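PDB 2YQY: DinB-like domain-containing protein from Thermus thermophilus, which is of unknown function but belongs to the DinB superfamily of four-helix bundles and carries an exposed histidine triad that might bind a metal ion. Local coordinates for residues A55-E58 / D59-R63; A153-E156 / A157-K161. One frame throughout, in Å; residues are numbered along the deposited sequence.

Interaction 1 (A55-E58 / D59-R63); sequences ALVE and DSTAR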
# COMPACT_ATOMS: atom_id res chain seq x y z
N ALA A 55 -0.46 1.83 4.50
CA ALA A 55 0.80 2.51 4.67
C ALA A 55 1.91 1.56 5.19
O ALA A 55 3.04 1.58 4.67
CB ALA A 55 0.64 3.72 5.62
N LEU A 56 1.63 0.75 6.21
CA LEU A 56 2.70 -0.12 6.79
C LEU A 56 3.16 -1.16 5.72
O LEU A 56 4.37 -1.44 5.57
CB LEU A 56 2.24 -0.81 8.07
CG LEU A 56 1.92 0.19 9.19
CD1 LEU A 56 1.30 -0.49 10.45
CD2 LEU A 56 3.18 1.01 9.55
N VAL A 57 2.21 -1.69 4.96
CA VAL A 57 2.55 -2.68 3.95
C VAL A 57 3.39 -2.03 2.84
O VAL A 57 4.30 -2.68 2.31
CB VAL A 57 1.30 -3.43 3.43
CG1 VAL A 57 1.63 -4.29 2.19
CG2 VAL A 57 0.68 -4.31 4.58
N GLU A 58 3.12 -0.78 2.48
CA GLU A 58 3.94 -0.10 1.46
C GLU A 58 5.33 0.18 2.00
O GLU A 58 6.30 0.07 1.28
CB GLU A 58 3.35 1.23 1.04
CG GLU A 58 2.02 1.08 0.36
CD GLU A 58 1.75 2.08 -0.74
OE1 GLU A 58 2.36 3.19 -0.78
OE2 GLU A 58 0.88 1.75 -1.57
N ASP A 59 5.43 0.52 3.28
CA ASP A 59 6.74 0.71 3.90
C ASP A 59 7.55 -0.59 3.86
O ASP A 59 8.71 -0.59 3.47
CB ASP A 59 6.60 1.23 5.33
CG ASP A 59 7.94 1.42 6.00
OD1 ASP A 59 8.53 2.50 5.83
OD2 ASP A 59 8.41 0.48 6.68
N SER A 60 6.91 -1.68 4.25
CA SER A 60 7.50 -2.99 4.32
C SER A 60 7.95 -3.42 2.89
O SER A 60 9.13 -3.86 2.68
CB SER A 60 6.42 -3.91 4.90
OG SER A 60 6.91 -5.21 5.00
N THR A 61 7.07 -3.22 1.92
CA THR A 61 7.38 -3.52 0.49
C THR A 61 8.61 -2.78 0.01
O THR A 61 9.52 -3.35 -0.65
CB THR A 61 6.20 -3.13 -0.43
OG1 THR A 61 5.05 -3.88 -0.01
CG2 THR A 61 6.53 -3.44 -1.93
N ALA A 62 8.66 -1.49 0.35
CA ALA A 62 9.82 -0.65 0.00
C ALA A 62 11.12 -1.21 0.59
O ALA A 62 12.15 -1.23 -0.08
CB ALA A 62 9.59 0.75 0.45
N ARG A 63 11.09 -1.69 1.83
CA ARG A 63 12.29 -2.31 2.42
C ARG A 63 12.66 -3.63 1.74
O ARG A 63 13.84 -3.96 1.64
CB ARG A 63 12.07 -2.55 3.92
CG ARG A 63 11.77 -1.27 4.68
CD ARG A 63 11.59 -1.47 6.20
NE ARG A 63 10.96 -0.27 6.72
CZ ARG A 63 11.62 0.84 7.01
NH1 ARG A 63 12.94 0.88 6.90
NH2 ARG A 63 10.97 1.91 7.45

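Interaction 2 (A153-E156 / A157-K161); sequences AYHE and AHHLK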
# COMPACT_ATOMS: atom_id res chain seq x y z
N ALA A 153 0.16 -3.13 -5.45
CA ALA A 153 -0.99 -2.62 -6.25
C ALA A 153 -2.30 -3.35 -5.87
O ALA A 153 -3.31 -2.70 -5.63
CB ALA A 153 -0.72 -2.73 -7.73
N TYR A 154 -2.28 -4.67 -5.83
CA TYR A 154 -3.46 -5.48 -5.46
C TYR A 154 -3.86 -5.17 -4.02
O TYR A 154 -5.04 -5.09 -3.70
CB TYR A 154 -3.18 -6.98 -5.66
CG TYR A 154 -4.34 -7.90 -5.27
CD1 TYR A 154 -5.65 -7.59 -5.60
CD2 TYR A 154 -4.11 -9.08 -4.58
CE1 TYR A 154 -6.71 -8.44 -5.23
CE2 TYR A 154 -5.15 -9.93 -4.20
CZ TYR A 154 -6.44 -9.61 -4.53
OH TYR A 154 -7.46 -10.45 -4.16
N HIS A 155 -2.87 -4.99 -3.16
CA HIS A 155 -3.16 -4.76 -1.73
C HIS A 155 -3.97 -3.47 -1.53
O HIS A 155 -4.98 -3.46 -0.84
CB HIS A 155 -1.84 -4.66 -0.92
CG HIS A 155 -2.06 -4.57 0.55
ND1 HIS A 155 -1.69 -3.47 1.29
CD2 HIS A 155 -2.61 -5.44 1.42
CE1 HIS A 155 -2.01 -3.67 2.56
NE2 HIS A 155 -2.56 -4.86 2.67
N GLU A 156 -3.48 -2.36 -2.08
CA GLU A 156 -4.22 -1.12 -1.99
C GLU A 156 -5.57 -1.21 -2.69
O GLU A 156 -6.57 -0.67 -2.13
CB GLU A 156 -3.44 0.06 -2.52
CG GLU A 156 -4.18 1.38 -2.24
CD GLU A 156 -3.33 2.57 -2.51
OE1 GLU A 156 -2.92 2.78 -3.68
OE2 GLU A 156 -3.06 3.30 -1.54
N ALA A 157 -5.65 -1.89 -3.85
CA ALA A 157 -6.94 -2.01 -4.54
C ALA A 157 -7.95 -2.77 -3.66
O ALA A 157 -9.11 -2.39 -3.50
CB ALA A 157 -6.78 -2.67 -5.94
N HIS A 158 -7.47 -3.85 -3.06
CA HIS A 158 -8.31 -4.66 -2.19
C HIS A 158 -8.88 -3.83 -1.00
O HIS A 158 -10.10 -3.88 -0.71
CB HIS A 158 -7.51 -5.85 -1.67
CG HIS A 158 -8.23 -6.58 -0.59
ND1 HIS A 158 -9.07 -7.65 -0.85
CD2 HIS A 158 -8.29 -6.37 0.75
CE1 HIS A 158 -9.61 -8.07 0.28
NE2 HIS A 158 -9.16 -7.30 1.27
N HIS A 159 -8.02 -3.06 -0.34
CA HIS A 159 -8.47 -2.32 0.87
C HIS A 159 -9.33 -1.12 0.51
O HIS A 159 -10.30 -0.83 1.19
CB HIS A 159 -7.29 -1.98 1.78
CG HIS A 159 -6.75 -3.20 2.48
ND1 HIS A 159 -7.45 -3.86 3.46
CD2 HIS A 159 -5.65 -3.96 2.24
CE1 HIS A 159 -6.79 -4.95 3.83
NE2 HIS A 159 -5.68 -5.02 3.11
N LEU A 160 -8.99 -0.45 -0.58
CA LEU A 160 -9.86 0.58 -1.13
C LEU A 160 -11.28 0.05 -1.43
O LEU A 160 -12.27 0.64 -1.04
CB LEU A 160 -9.22 1.18 -2.39
CG LEU A 160 -10.03 2.20 -3.20
CD1 LEU A 160 -10.32 3.46 -2.33
CD2 LEU A 160 -9.30 2.52 -4.51
N LYS A 161 -11.36 -1.06 -2.15
CA LYS A 161 -12.63 -1.72 -2.42
C LYS A 161 -13.45 -2.05 -1.16
O LYS A 161 -14.69 -1.87 -1.14
CB LYS A 161 -12.37 -2.99 -3.23
CG LYS A 161 -13.45 -3.37 -4.16
CD LYS A 161 -12.97 -4.54 -5.00
CE LYS A 161 -11.93 -4.11 -6.03
NZ LYS A 161 -12.47 -4.25 -7.41

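Interaction 1 (A55-E58 / D59-R63)
T61 turns its hydroxyl back onto the carbonyl of V57 one helical turn earlier, OG1 lying 2.7 Å from V57 O and giving its proton to it. Because OG1 stands beside T61's own backbone N, anti to the carbonyl carbon (chi1 -59°), side chain and amide reach the same oxygen together. T61 N comes to 2.8 Å from V57 O, and the two donors approach from opposite faces of the carbonyl plane, which lets one oxygen accept both; the hydroxyl of the buried T61 thereby finds a main-chain acceptor. The methyl CG1 of V57 comes no nearer than 4.1 Å to T61 OG1. With an alanine in place of T61, V57 O would probably keep its amide donor but lose its second grip, and a small gap would be likely to open beside V57.

The other backbone bonds between the two segments follow the i to i+4 pattern of an α-helix, here the middle of helix 47-71 in the four-helix bundle: D59 N to A55 O, S60 N to L56 O at 2.9 Å, and A62 N to E58 O.

Charged groups take two separate directions. R63, itself exposed, brings NE to 2.7 Å from D59 OD2 in a salt bridge, the carboxylate oxygen sitting at the edge of the guanidinium, close to its plane; NH2 adds only weak bonds to the two carboxylate oxygens. E58 instead leads inward, where its carboxylate forms a salt bridge with R117 of helix 106-126, whose F119 packs against D59, A62 and R63.

Interaction 2 (A153-E156 / A157-K161)
An HExxH sequence on helix 153-165 brings H155 and H159 together one turn apart, in an offset edge-to-face pair. The H159 ring turns its edge toward the face of H155, with centroids 4.5 Å apart and planes at 70°. Its CD2 stands over the rim of that face, 3.2 Å from H155 NE2, and the two NE2 atoms are equally near each other. Different first torsions let the rings converge: CG of H155 is anti to its backbone N (chi1 -174°), whereas CG of H159 lies beside its own N (chi1 -72°).

H53 of helix 47-71 meets both rings, which is consistent with the exposed histidine triad of this four-helix bundle and might suit a metal, although none is bound to H155 or H159 here. H158 lies beside this pair, its CD2 over the centre of the H159 ring.

E156 goes the other way, into the bundle. Its extended chain carries the buried carboxylate to S20, a hydrogen bond, and to R21 and R117, both salt bridges. H159 N to H155 O at 3.1 Å and L160 N to E156 O at 2.9 Å keep the turn regular, while L160 packs on S20 and A23 of helix 10-30.

How the interactions relate
Interactions 1 and 2 are each a local contact within one helix, 47-71 and 153-165, and those helices meet in the bundle, with the centres of the contacts about 14 Å apart. Both are partly buried, but their more exposed residues differ: a D59-R63 ion pair in the first, histidine rings in the second. Where the helices touch, V57 CG2 packs 3.4 Å from H155 CE1, placing an aliphatic neighbour beside the probable histidine triad. Inside, E58 and E156 share R117, which probably offsets the closeness of their like charges. One contact thus adds a hydroxyl bond to its helix backbone, the other an aromatic pair.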